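Local coordinates for putative nitroreductase (Thermotoga maritima, PDB 1VKW), which probably acts as an oxidoreductase of the FMN-dependent nitroreductase kind, although its own reaction is not established, at residues Glu150-Ala155 against Trp164-Thr169; Leu192-Ile197 against Tyr212-Asn217. All blocks are in the same frame, centred on the assembly; numbering follows the deposited sequence.

Contact 1 (Glu150-Ala155 against Trp164-Thr169); sequences EMTILA and WKIKYT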
# COMPACT_ATOMS: atom_id res chain seq x y z
N GLU A 150 10.19 9.46 2.20
CA GLU A 150 10.22 8.79 3.49
C GLU A 150 9.02 7.86 3.64
O GLU A 150 9.15 6.74 4.11
CB GLU A 150 10.24 9.82 4.63
CG GLU A 150 11.56 10.56 4.77
CD GLU A 150 11.51 11.79 5.66
OE1 GLU A 150 10.46 12.06 6.29
OE2 GLU A 150 12.55 12.49 5.74
N MSE A 151 7.85 8.33 3.23
CA MSE A 151 6.62 7.53 3.33
C MSE A 151 6.61 6.36 2.34
O MSE A 151 6.06 5.30 2.64
CB MSE A 151 5.39 8.40 3.07
CG MSE A 151 5.14 9.45 4.11
SE MSE A 151 4.84 8.70 5.90
CE MSE A 151 6.72 8.86 6.60
N THR A 152 7.22 6.57 1.18
CA THR A 152 7.36 5.53 0.17
C THR A 152 8.28 4.38 0.65
O THR A 152 7.96 3.21 0.42
CB THR A 152 7.91 6.14 -1.16
OG1 THR A 152 6.99 7.13 -1.64
CG2 THR A 152 7.99 5.11 -2.27
N ILE A 153 9.39 4.73 1.30
CA ILE A 153 10.36 3.75 1.84
C ILE A 153 9.77 2.86 2.93
O ILE A 153 10.23 1.75 3.14
CB ILE A 153 11.65 4.46 2.42
CG1 ILE A 153 12.42 5.22 1.33
CG2 ILE A 153 12.58 3.47 3.14
CD1 ILE A 153 12.39 4.57 0.00
N LEU A 154 8.75 3.36 3.63
CA LEU A 154 8.08 2.54 4.64
C LEU A 154 7.15 1.49 4.03
O LEU A 154 6.55 0.71 4.76
CB LEU A 154 7.32 3.43 5.64
CG LEU A 154 8.23 4.40 6.42
CD1 LEU A 154 7.44 5.39 7.23
CD2 LEU A 154 9.23 3.65 7.31
N ALA A 155 7.02 1.46 2.71
CA ALA A 155 6.20 0.46 2.04
C ALA A 155 6.73 -0.93 2.34
O ALA A 155 7.93 -1.09 2.57
CB ALA A 155 6.19 0.68 0.52
N TRP A 164 13.54 -0.62 -4.76
CA TRP A 164 13.17 0.65 -5.41
C TRP A 164 14.34 1.56 -5.68
O TRP A 164 15.25 1.71 -4.85
CB TRP A 164 12.16 1.41 -4.55
CG TRP A 164 11.09 0.56 -3.99
CD1 TRP A 164 10.11 -0.09 -4.68
CD2 TRP A 164 10.86 0.27 -2.61
NE1 TRP A 164 9.29 -0.77 -3.81
CE2 TRP A 164 9.72 -0.56 -2.53
CE3 TRP A 164 11.50 0.64 -1.42
CZ2 TRP A 164 9.21 -1.03 -1.32
CZ3 TRP A 164 10.98 0.17 -0.21
CH2 TRP A 164 9.86 -0.65 -0.17
N LYS A 165 14.31 2.19 -6.84
CA LYS A 165 15.23 3.27 -7.13
C LYS A 165 14.35 4.47 -7.43
O LYS A 165 13.45 4.38 -8.28
CB LYS A 165 16.11 2.91 -8.33
CG LYS A 165 17.36 3.75 -8.52
CD LYS A 165 18.30 3.11 -9.59
CE LYS A 165 19.56 3.94 -9.88
NZ LYS A 165 20.36 3.41 -11.05
N ILE A 166 14.58 5.58 -6.73
CA ILE A 166 13.70 6.75 -6.77
C ILE A 166 14.46 7.97 -7.27
O ILE A 166 15.60 8.23 -6.84
CB ILE A 166 13.12 7.06 -5.36
CG1 ILE A 166 12.46 5.81 -4.75
CG2 ILE A 166 12.16 8.27 -5.38
CD1 ILE A 166 12.01 6.02 -3.28
N LYS A 167 13.82 8.72 -8.16
CA LYS A 167 14.42 9.91 -8.73
C LYS A 167 13.41 11.03 -8.78
O LYS A 167 12.29 10.83 -9.25
CB LYS A 167 14.96 9.62 -10.15
CG LYS A 167 15.67 10.80 -10.79
CD LYS A 167 16.25 10.45 -12.16
CE LYS A 167 15.18 10.03 -13.16
NZ LYS A 167 15.81 9.72 -14.49
N TYR A 168 13.81 12.19 -8.30
CA TYR A 168 13.00 13.39 -8.32
C TYR A 168 13.56 14.30 -9.41
O TYR A 168 14.77 14.59 -9.41
CB TYR A 168 13.07 14.07 -6.95
CG TYR A 168 12.48 15.46 -6.93
CD1 TYR A 168 11.12 15.66 -7.13
CD2 TYR A 168 13.29 16.57 -6.71
CE1 TYR A 168 10.59 16.95 -7.11
CE2 TYR A 168 12.78 17.83 -6.69
CZ TYR A 168 11.43 18.02 -6.89
OH TYR A 168 10.92 19.29 -6.86
N THR A 169 12.71 14.77 -10.32
CA THR A 169 13.17 15.62 -11.43
C THR A 169 12.69 17.07 -11.41
O THR A 169 12.97 17.81 -12.34
CB THR A 169 12.71 15.01 -12.75
OG1 THR A 169 11.28 14.88 -12.75
CG2 THR A 169 13.24 13.61 -12.90
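The indole of Trp-164 packs against the C-terminal end of helix 143-153 and meets Ile-153 and Ala-155. CB of Trp-164 points toward the helix, and chi1 of -44° sets CG beside the backbone N, sending the ring in the same direction; the contacts begin at the rings. On the five-membered ring, NE1 donates a hydrogen bond to the carbonyl of Asp-182, which helps fix the ring's rotation. On the six-membered ring, CE3 lies 4.3 Å from CD1 of Ile-153, and CZ3 is 3.8 Å from O of Ile-153, an oblique approach. CH2, at the far end, meets O of Ala-155 at 3.4 Å, near the ring plane, where the slightly positive edge suits a carbonyl oxygen. CZ2 rests 3.9 Å from CB of Ala-155, whose small methyl lets the wide ring come close. CB of Ile-153 points away, but its long branch bends back so that CD1 reaches CD1 of Ile-166 at 3.6 Å, two branched aliphatic side chains that cross at an angle between helix and strand. A serine in place of Trp-164 would probably leave Ala-155 and the end of Ile-153 without their aromatic cover and Asp-182 O without its indole donor. O of Ile-153 accepts a hydrogen bond from NE of Arg-127. Thr-152, whose CG2 also approaches Ile-166 CD1, packs on Ala-186 and Ala-190, so that the end of helix 143-153 lies against both helix 180-198 and the antiparallel sheet, where Thr-152 also meets Ile-175 and strand 165-168 forms one edge.

Contact 2 (Leu192-Ile197 against Tyr212-Asn217); sequences LTAREI and YCLILN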
# COMPACT_ATOMS: atom_id res chain seq x y z
N LEU A 192 -0.61 8.43 -2.80
CA LEU A 192 -1.49 8.84 -1.71
C LEU A 192 -0.93 10.00 -0.87
O LEU A 192 -1.68 10.88 -0.45
CB LEU A 192 -1.84 7.63 -0.82
CG LEU A 192 -2.72 6.54 -1.47
CD1 LEU A 192 -2.79 5.30 -0.60
CD2 LEU A 192 -4.12 7.05 -1.78
N THR A 193 0.37 10.03 -0.62
CA THR A 193 0.96 11.13 0.16
C THR A 193 1.04 12.41 -0.67
O THR A 193 0.75 13.50 -0.16
CB THR A 193 2.33 10.76 0.72
OG1 THR A 193 3.19 10.33 -0.34
CG2 THR A 193 2.24 9.55 1.65
N ALA A 194 1.38 12.28 -1.95
CA ALA A 194 1.40 13.44 -2.85
C ALA A 194 0.01 14.06 -3.01
O ALA A 194 -0.13 15.29 -3.07
CB ALA A 194 1.97 13.04 -4.21
N ARG A 195 -1.01 13.22 -3.05
CA ARG A 195 -2.40 13.65 -3.16
C ARG A 195 -2.79 14.49 -1.94
O ARG A 195 -3.39 15.56 -2.08
CB ARG A 195 -3.33 12.44 -3.28
CG ARG A 195 -4.78 12.77 -3.57
CD ARG A 195 -5.65 11.53 -3.78
NE ARG A 195 -5.93 10.85 -2.53
CZ ARG A 195 -6.61 9.71 -2.42
NH1 ARG A 195 -7.09 9.10 -3.50
NH2 ARG A 195 -6.81 9.18 -1.22
N GLU A 196 -2.41 14.00 -0.76
CA GLU A 196 -2.61 14.72 0.50
C GLU A 196 -1.82 16.04 0.55
O GLU A 196 -2.38 17.08 0.93
CB GLU A 196 -2.21 13.83 1.68
CG GLU A 196 -2.31 14.48 3.05
CD GLU A 196 -3.72 14.90 3.41
OE1 GLU A 196 -4.68 14.23 2.97
OE2 GLU A 196 -3.87 15.90 4.15
N ILE A 197 -0.54 16.00 0.20
CA ILE A 197 0.33 17.17 0.30
C ILE A 197 -0.10 18.29 -0.63
O ILE A 197 -0.24 19.43 -0.21
CB ILE A 197 1.80 16.79 0.06
CG1 ILE A 197 2.32 16.01 1.27
CG2 ILE A 197 2.67 18.04 -0.15
CD1 ILE A 197 3.66 15.37 1.08
N TYR A 212 7.67 3.93 -13.20
CA TYR A 212 6.43 4.68 -13.20
C TYR A 212 6.73 6.02 -12.56
O TYR A 212 7.39 6.07 -11.52
CB TYR A 212 5.35 3.94 -12.42
CG TYR A 212 4.62 2.91 -13.25
CD1 TYR A 212 5.19 1.67 -13.50
CD2 TYR A 212 3.38 3.19 -13.81
CE1 TYR A 212 4.54 0.72 -14.27
CE2 TYR A 212 2.72 2.24 -14.57
CZ TYR A 212 3.30 1.01 -14.80
OH TYR A 212 2.65 0.06 -15.58
N CYS A 213 6.30 7.09 -13.21
CA CYS A 213 6.51 8.44 -12.71
C CYS A 213 5.19 9.03 -12.29
O CYS A 213 4.14 8.79 -12.89
CB CYS A 213 7.16 9.34 -13.77
SG CYS A 213 8.88 8.89 -14.15
N LEU A 214 5.27 9.82 -11.22
CA LEU A 214 4.15 10.53 -10.68
C LEU A 214 4.33 12.00 -11.01
O LEU A 214 5.31 12.60 -10.59
CB LEU A 214 4.14 10.35 -9.17
CG LEU A 214 2.82 10.41 -8.44
CD1 LEU A 214 1.93 9.26 -8.88
CD2 LEU A 214 3.10 10.34 -6.93
N ILE A 215 3.41 12.56 -11.78
CA ILE A 215 3.39 14.01 -11.95
C ILE A 215 2.70 14.56 -10.69
O ILE A 215 1.51 14.37 -10.50
CB ILE A 215 2.69 14.44 -13.25
CG1 ILE A 215 3.37 13.80 -14.46
CG2 ILE A 215 2.74 15.94 -13.40
CD1 ILE A 215 2.58 13.94 -15.75
N LEU A 216 3.48 15.23 -9.85
CA LEU A 216 3.10 15.51 -8.47
C LEU A 216 2.02 16.56 -8.31
O LEU A 216 1.09 16.37 -7.53
CB LEU A 216 4.33 15.93 -7.67
CG LEU A 216 5.36 14.80 -7.51
CD1 LEU A 216 6.71 15.36 -7.10
CD2 LEU A 216 4.86 13.77 -6.53
N ASN A 217 2.17 17.68 -9.00
CA ASN A 217 1.25 18.82 -8.80
C ASN A 217 0.65 19.20 -10.15
O ASN A 217 0.97 20.26 -10.68
CB ASN A 217 2.02 19.98 -8.17
CG ASN A 217 1.11 21.04 -7.59
OD1 ASN A 217 -0.04 20.80 -7.25
ND2 ASN A 217 1.66 22.25 -7.44
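Ala-194 presses its methyl group against two leucines, Leu-214 and Leu-216, and these two contacts make the tight part of the meeting between helix 180-198 and the end of strand 211-215. CB of Ala-194 points toward the strand segment. It lies 3.8 Å from CD2 of Leu-216 and 4.0 Å from CD2 of Leu-214, while the two CD2 methyls, of Leu-214 and Leu-216, are themselves 3.9 Å apart, so the three carbons form a compact triangle. The leucines reach it differently: Leu-214 has CG anti to its own N (chi1 -152°), whereas Leu-216 has CG beside N (chi1 -67°), which brings its end nearer to the helix than its CB direction suggests. Alanine suits this place because its short side chain lets the backbones draw close, with CA of Ala-194 only 6.2 Å from CA of Leu-216. Pro-202 touches both Ala-194 and Leu-214 and extends the apolar patch. The design is that of a helix laid on one side of an antiparallel sheet, in which strand 211-215 runs between strands 172-176 and 203-207. Cys-213, next to Leu-214, forms a disulfide with Cys-174 and so ties two adjacent strands covalently. On the looser side Arg-195 is exposed and leads its guanidinium away from the strand; CD2 of Leu-192 sits above one face of that group, 3.4 Å from the plane and displaced toward its rim, and the long aliphatic stem allows the charge to stay at the surface. Glu-196 lies against Ile-15 and Phe-16 of helix 15-21 and forms a salt bridge with Lys-199, just beyond the end of the helix, and Asn-217 carries its polar amide on the exposed end of the chain.

Both contacts set a helix against the same antiparallel sheet, and every residue that touches across either one is buried. Contact 1 covers 225 Å² and uses an outer strand; contact 2 covers 103 Å² and uses an inner one. Their chemistry differs too: contact 1 mixes aromatic and aliphatic packing with carbonyl oxygens at a helix end, whereas contact 2 is methyl against methyl, with the charged Arg-195 and Glu-196 taking no part. The two join directly. CB of Met-151 packs 3.6 Å from CG2 of Thr-193, helix to helix, and CE1 of Tyr-168 approaches CD1 of Leu-216 at 4.2 Å on the sheet side.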